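Local coordinates for protein PrimPol AEP domain (PP-N190) (Cyanophage S-2L, PDB 6ZP9) that probably synthesises primers and extends DNA strands as the archaeo-eukaryotic primase (AEP) domain of a cyanophage primase-polymerase, at residues F89-D94 with S122-W127; Q115-G120 with Q177-T182. All coordinates share one frame; numbering follows the deposited sequence.

Contact 1: F89-D94 with S122-W127; sequences FGEWDD and SIHHYW
Glu91 and His124 lie side by side where strand 85-90 meets the antiparallel strand 123-129. The CB of Glu91 passes 3.4 Å from Ile123 O. Its CG sits between the backbone N and the carbonyl carbon (chi1 59°), and the extended chain carries the carboxylate along the imidazole. At the tip, OE1 approaches the edge of the ring and receives a weak bond from His124 NE2, 3.1 Å away and bent to 127° at the hydrogen, with the carboxylate and ring planes steeply inclined. Water 1 strengthens the link: it donates to Glu91 OE1 at 2.6 Å and also bonds His124 NE2 in the ring plane. OE2 is held instead by Asn155 ND2, which fixes the rotation of the carboxylate.

One residue beyond Glu91, Trp92 O is met by the hydroxyl of Ser122 in one of its two deposited conformers, 2.7 Å from OG and nearly in line with the carbonyl; serine's short side chain suits so close a carbonyl. Water 2 joins Trp92 N, Ile123 O and His125 NE2, filling the place of a direct backbone bond, while His125 ND1 bonds Gln115 NE2: histidine suits because its two ring nitrogens serve both. Gly90 and His125 exchange two backbone hydrogen bonds. At the preceding, non-hydrogen-bonded pair, Phe89 CB rests over a face of the Tyr126 ring, 4.1 Å from its centroid, a CH-pi contact on the face against which Met162 of strand 161-163, from the other sheet, packs.

Glu91-Trp92-Asp93 and Ser122-Ile123-His124 resemble the acid-x-acid and SxH motifs of AEP primases, consistent with an active-site location. Around them, Ile123 packs on helix 97-102, Phe89 and Trp127 on helix 135-149. The Tyr126 ring stacks on Phe114 of the next strand, 114-117.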
loop_
_atom_site.group_PDB
_atom_site.type_symbol
_atom_site.label_atom_id
_atom_site.label_comp_id
_atom_site.label_asym_id
_atom_site.label_seq_id
_atom_site.Cartn_x
_atom_site.Cartn_y
_atom_site.Cartn_z
ATOM N N PHE A 89 3.254 5.144 4.341
ATOM C CA PHE A 89 3.506 3.714 4.200
ATOM C C PHE A 89 4.885 3.500 3.595
ATOM O O PHE A 89 5.431 4.386 2.926
ATOM C CB PHE A 89 2.434 3.050 3.325
ATOM C CG PHE A 89 2.178 3.775 2.025
ATOM C CD1 PHE A 89 1.227 4.786 1.959
ATOM C CD2 PHE A 89 2.888 3.453 0.883
ATOM C CE1 PHE A 89 0.992 5.466 0.779
ATOM C CE2 PHE A 89 2.657 4.123 -0.303
ATOM C CZ PHE A 89 1.702 5.132 -0.357
ATOM N N GLY A 90 5.437 2.310 3.819
ATOM C CA GLY A 90 6.719 2.006 3.205
ATOM C C GLY A 90 7.115 0.560 3.396
ATOM O O GLY A 90 6.396 -0.236 4.006
ATOM N N GLU A 91 8.285 0.233 2.864
ATOM C CA GLU A 91 8.792 -1.130 2.902
ATOM C C GLU A 91 10.307 -1.086 2.811
ATOM O O GLU A 91 10.871 -0.190 2.179
ATOM C CB GLU A 91 8.232 -1.968 1.739
ATOM C CG GLU A 91 8.588 -1.382 0.370
ATOM C CD GLU A 91 8.076 -2.196 -0.817
ATOM O OE1 GLU A 91 8.047 -3.444 -0.748
ATOM O OE2 GLU A 91 7.707 -1.582 -1.839
ATOM N N TRP A 92 10.962 -2.064 3.431
ATOM C CA TRP A 92 12.382 -2.269 3.186
ATOM C C TRP A 92 12.578 -3.056 1.897
ATOM O O TRP A 92 11.774 -3.922 1.548
ATOM C CB TRP A 92 13.043 -2.981 4.365
ATOM C CG TRP A 92 13.309 -2.017 5.498
ATOM C CD1 TRP A 92 14.288 -1.055 5.550
ATOM C CD2 TRP A 92 12.565 -1.891 6.719
ATOM N NE1 TRP A 92 14.201 -0.352 6.728
ATOM C CE2 TRP A 92 13.154 -0.841 7.464
ATOM C CE3 TRP A 92 11.460 -2.567 7.258
ATOM C CZ2 TRP A 92 12.679 -0.455 8.718
ATOM C CZ3 TRP A 92 10.988 -2.176 8.506
ATOM C CH2 TRP A 92 11.599 -1.128 9.221
ATOM N N ASP A 93 13.644 -2.725 1.171
ATOM C CA ASP A 93 13.925 -3.406 -0.090
ATOM C C ASP A 93 14.246 -4.878 0.123
ATOM O O ASP A 93 14.038 -5.692 -0.784
ATOM C CB ASP A 93 15.084 -2.715 -0.820
ATOM C CG ASP A 93 14.941 -2.771 -2.326
ATOM O OD1 ASP A 93 13.954 -3.355 -2.811
ATOM O OD2 ASP A 93 15.839 -2.250 -3.028
ATOM N N ASP A 94 14.799 -5.248 1.291
ATOM C CA ASP A 94 15.212 -6.618 1.581
ATOM C C ASP A 94 15.416 -6.746 3.087
ATOM O O ASP A 94 15.197 -5.795 3.848
ATOM C CB ASP A 94 16.475 -7.001 0.803
ATOM C CG ASP A 94 17.646 -6.055 1.050
ATOM O OD1 ASP A 94 17.857 -5.581 2.190
ATOM O OD2 ASP A 94 18.381 -5.792 0.078
ATOM N N SER A 122 9.029 -8.359 0.836
ATOM C CA SER A 122 8.894 -7.211 1.721
ATOM C C SER A 122 7.569 -7.242 2.472
ATOM O O SER A 122 6.540 -7.659 1.934
ATOM C CB SER A 122 8.925 -5.884 0.914
ATOM O OG SER A 122 10.181 -5.720 0.278
ATOM N N ILE A 123 7.624 -6.833 3.725
ATOM C CA ILE A 123 6.451 -6.462 4.506
ATOM C C ILE A 123 6.100 -5.019 4.173
ATOM O O ILE A 123 6.993 -4.175 3.985
ATOM C CB ILE A 123 6.738 -6.631 6.011
ATOM C CG1 ILE A 123 7.136 -8.079 6.342
ATOM C CG2 ILE A 123 5.567 -6.109 6.875
ATOM C CD1 ILE A 123 6.055 -9.129 6.074
ATOM N N HIS A 124 4.807 -4.718 4.094
ATOM C CA HIS A 124 4.337 -3.351 3.909
ATOM C C HIS A 124 3.792 -2.814 5.229
ATOM O O HIS A 124 3.025 -3.500 5.915
ATOM C CB HIS A 124 3.265 -3.292 2.821
ATOM C CG HIS A 124 3.800 -3.534 1.441
ATOM N ND1 HIS A 124 3.021 -3.439 0.307
ATOM C CD2 HIS A 124 5.041 -3.868 1.017
ATOM C CE1 HIS A 124 3.761 -3.695 -0.756
ATOM N NE2 HIS A 124 4.991 -3.959 -0.354
ATOM N N HIS A 125 4.202 -1.599 5.588
ATOM C CA HIS A 125 3.804 -0.955 6.834
ATOM C C HIS A 125 2.965 0.273 6.518
ATOM O O HIS A 125 3.346 1.076 5.665
ATOM C CB HIS A 125 5.029 -0.538 7.655
ATOM C CG HIS A 125 6.089 -1.586 7.720
ATOM N ND1 HIS A 125 6.170 -2.498 8.750
ATOM C CD2 HIS A 125 7.111 -1.875 6.880
ATOM C CE1 HIS A 125 7.195 -3.305 8.540
ATOM N NE2 HIS A 125 7.783 -2.949 7.412
ATOM N N TYR A 126 1.842 0.426 7.210
ATOM C CA TYR A 126 0.947 1.559 7.017
ATOM C C TYR A 126 0.672 2.294 8.327
ATOM O O TYR A 126 0.429 1.671 9.364
ATOM C CB TYR A 126 -0.385 1.115 6.450
ATOM C CG TYR A 126 -0.396 0.641 5.020
ATOM C CD1 TYR A 126 -0.044 -0.666 4.698
ATOM C CD2 TYR A 126 -0.823 1.481 4.003
ATOM C CE1 TYR A 126 -0.105 -1.115 3.401
ATOM C CE2 TYR A 126 -0.879 1.046 2.705
ATOM C CZ TYR A 126 -0.528 -0.250 2.408
ATOM O OH TYR A 126 -0.601 -0.687 1.107
ATOM N N TRP A 127 0.658 3.621 8.261
ATOM C CA TRP A 127 0.231 4.469 9.368
ATOM C C TRP A 127 -0.924 5.326 8.853
ATOM O O TRP A 127 -0.728 6.183 7.981
ATOM C CB TRP A 127 1.386 5.332 9.884
ATOM C CG TRP A 127 2.517 4.574 10.549
ATOM C CD1 TRP A 127 2.732 4.421 11.897
ATOM C CD2 TRP A 127 3.602 3.906 9.896
ATOM N NE1 TRP A 127 3.876 3.686 12.115
ATOM C CE2 TRP A 127 4.432 3.363 10.907
ATOM C CE3 TRP A 127 3.953 3.706 8.556
ATOM C CZ2 TRP A 127 5.584 2.628 10.618
ATOM C CZ3 TRP A 127 5.106 2.971 8.271
ATOM C CH2 TRP A 127 5.906 2.445 9.300
HETATM O O HOH W 1 6.805 -5.042 -2.353
HETATM O O HOH W 2 9.394 -3.883 5.063
#

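Contact 2: Q115-G120 with Q177-T182; sequences QLRTGG and QIFNAT
The Phe179 ring is sandwiched between two side chains of the neighbouring strand. On one face lies the guanidinium of Arg117, tilted by only 14°, with CZ 3.8 Å from the ring centroid and almost on its normal: a stacked cation-pi contact. On the opposite face Gln115 CB makes a CH-pi contact 3.9 Å from the same centroid. At the edge, in the ring plane, are Arg117 N and Gln177 O. Phenylalanine suits this place because both its faces serve, one for a cation and one for a methylene group. Arginine suits its own because a long chain can fold over a ring: CG leaves anti to the backbone N (chi1 -159°), and bends further along bring the flat head back across Phe179. This describes one of two deposited conformers of Arg117.

A second pair of flat groups closes the end of the strand. Asn180 ND2 donates to Gln115 OE1 over 2.9 Å, in its own amide plane and nearly straight at the hydrogen (175°), and the two amides are almost coplanar. The other end of the glutamine amide, NE2, bonds Val101 O and His125 ND1, so it is fixed from both ends.

The backbones pair antiparallel, with hydrogen-bonded pairs at Gln115-Phe179 and Arg117-Gln177. Between them, at the non-hydrogen-bonded pair, Leu116 CD1 meets Ile178 CG1 at 3.9 Å on the other face, which helix 16-25 covers through His22 and Leu25. Beside Phe179, on the first face, lies Val101 of helix 97-102.

Strand 177-179 is thus the outermost of a four-stranded antiparallel sheet of this AEP domain, whose order is 85-90, 123-129, 114-117, 177-179.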
loop_
_atom_site.group_PDB
_atom_site.type_symbol
_atom_site.label_atom_id
_atom_site.label_comp_id
_atom_site.label_asym_id
_atom_site.label_seq_id
_atom_site.Cartn_x
_atom_site.Cartn_y
_atom_site.Cartn_z
ATOM N N GLN A 115 -0.169 -3.916 8.990
ATOM C CA GLN A 115 0.908 -4.400 8.147
ATOM C C GLN A 115 0.325 -5.351 7.116
ATOM O O GLN A 115 -0.813 -5.809 7.236
ATOM C CB GLN A 115 2.009 -5.082 8.984
ATOM C CG GLN A 115 2.627 -4.127 10.001
ATOM C CD GLN A 115 3.687 -4.769 10.855
ATOM O OE1 GLN A 115 3.384 -5.616 11.704
ATOM N NE2 GLN A 115 4.942 -4.354 10.664
ATOM N N LEU A 116 1.109 -5.624 6.079
ATOM C CA LEU A 116 0.635 -6.450 4.982
ATOM C C LEU A 116 1.739 -7.400 4.547
ATOM O O LEU A 116 2.868 -6.970 4.283
ATOM C CB LEU A 116 0.175 -5.591 3.802
ATOM C CG LEU A 116 -0.540 -6.387 2.706
ATOM C CD1 LEU A 116 -1.786 -5.655 2.249
ATOM C CD2 LEU A 116 0.405 -6.610 1.542
ATOM N N ARG A 117 1.397 -8.673 4.490
ATOM C CA ARG A 117 2.296 -9.684 3.950
ATOM C C ARG A 117 1.984 -9.830 2.467
ATOM O O ARG A 117 0.851 -10.145 2.107
ATOM C CB ARG A 117 2.090 -11.026 4.710
ATOM C CG ARG A 117 3.229 -12.030 4.641
ATOM C CD ARG A 117 3.638 -12.505 6.042
ATOM N NE ARG A 117 2.482 -12.720 6.906
ATOM C CZ ARG A 117 2.481 -12.588 8.234
ATOM N NH1 ARG A 117 1.359 -12.800 8.919
ATOM N NH2 ARG A 117 3.593 -12.258 8.884
ATOM N N THR A 118 2.942 -9.602 1.604
ATOM C CA THR A 118 2.669 -9.573 0.171
ATOM C C THR A 118 2.769 -10.931 -0.496
ATOM O O THR A 118 2.180 -11.119 -1.566
ATOM C CB THR A 118 3.642 -8.644 -0.555
ATOM O OG1 THR A 118 4.966 -9.186 -0.450
ATOM C CG2 THR A 118 3.602 -7.241 0.038
ATOM N N GLY A 119 3.519 -11.863 0.086
ATOM C CA GLY A 119 3.950 -13.037 -0.635
ATOM C C GLY A 119 5.327 -12.914 -1.257
ATOM O O GLY A 119 5.919 -13.936 -1.630
ATOM N N GLY A 120 5.856 -11.707 -1.374
ATOM C CA GLY A 120 7.182 -11.469 -1.888
ATOM C C GLY A 120 8.183 -11.177 -0.789
ATOM O O GLY A 120 8.058 -11.643 0.348
ATOM N N GLN A 177 -1.937 -10.807 2.670
ATOM C CA GLN A 177 -2.740 -10.856 3.884
ATOM C C GLN A 177 -2.435 -9.662 4.785
ATOM O O GLN A 177 -1.263 -9.360 5.047
ATOM C CB GLN A 177 -2.474 -12.158 4.653
ATOM C CG GLN A 177 -3.127 -12.224 6.019
ATOM C CD GLN A 177 -4.535 -12.767 5.962
ATOM O OE1 GLN A 177 -5.023 -13.142 4.896
ATOM N NE2 GLN A 177 -5.203 -12.811 7.112
ATOM N N ILE A 178 -3.487 -9.004 5.277
ATOM C CA ILE A 178 -3.336 -7.963 6.288
ATOM C C ILE A 178 -3.130 -8.617 7.647
ATOM O O ILE A 178 -3.755 -9.637 7.962
ATOM C CB ILE A 178 -4.557 -7.031 6.280
ATOM C CG1 ILE A 178 -4.459 -6.131 5.052
ATOM C CG2 ILE A 178 -4.633 -6.194 7.568
ATOM C CD1 ILE A 178 -5.658 -5.322 4.817
ATOM N N PHE A 179 -2.229 -8.052 8.452
ATOM C CA PHE A 179 -2.005 -8.577 9.789
ATOM C C PHE A 179 -1.557 -7.445 10.711
ATOM O O PHE A 179 -1.192 -6.358 10.265
ATOM C CB PHE A 179 -1.000 -9.739 9.764
ATOM C CG PHE A 179 0.418 -9.321 9.463
ATOM C CD1 PHE A 179 0.811 -9.018 8.163
ATOM C CD2 PHE A 179 1.363 -9.242 10.487
ATOM C CE1 PHE A 179 2.124 -8.635 7.882
ATOM C CE2 PHE A 179 2.682 -8.865 10.220
ATOM C CZ PHE A 179 3.064 -8.562 8.914
ATOM N N ASN A 180 -1.631 -7.706 12.019
ATOM C CA ASN A 180 -1.248 -6.742 13.056
ATOM C C ASN A 180 -2.018 -5.423 12.949
ATOM O O ASN A 180 -1.479 -4.348 13.236
ATOM C CB ASN A 180 0.265 -6.491 13.045
ATOM C CG ASN A 180 1.048 -7.633 13.659
ATOM O OD1 ASN A 180 0.492 -8.468 14.388
ATOM N ND2 ASN A 180 2.349 -7.665 13.399
ATOM N N ALA A 181 -3.287 -5.495 12.551
ATOM C CA ALA A 181 -4.127 -4.305 12.591
ATOM C C ALA A 181 -4.416 -3.916 14.039
ATOM O O ALA A 181 -4.683 -4.766 14.889
ATOM C CB ALA A 181 -5.433 -4.531 11.831
ATOM N N THR A 182 -4.320 -2.623 14.328
ATOM C CA THR A 182 -4.524 -2.132 15.682
ATOM C C THR A 182 -5.733 -1.229 15.805
ATOM O O THR A 182 -6.195 -0.997 16.923
ATOM C CB THR A 182 -3.295 -1.346 16.167
ATOM O OG1 THR A 182 -3.191 -0.139 15.410
ATOM C CG2 THR A 182 -2.025 -2.144 15.972
#

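How the contacts relate
From the N terminus the chain first runs through 89-94 at one border of a four-stranded antiparallel sheet, then through helix 97-102 into 115-120. After a short turn it returns as 122-127, where contact 1 closes a loop of 27 residues. Helix 135-149 and strand 161-163 follow before 177-182 comes back to 115-120, and contact 2 closes a loop of 56 residues. The segments alternate, so the two loops cross rather than nest. Each contact pairs an outer strand, 85-90 or 177-179, with one strand of the hairpin 114-117 and 123-129, whose own pairing, with a probable hydrogen bond from Leu116 N to His124 O, completes the sheet.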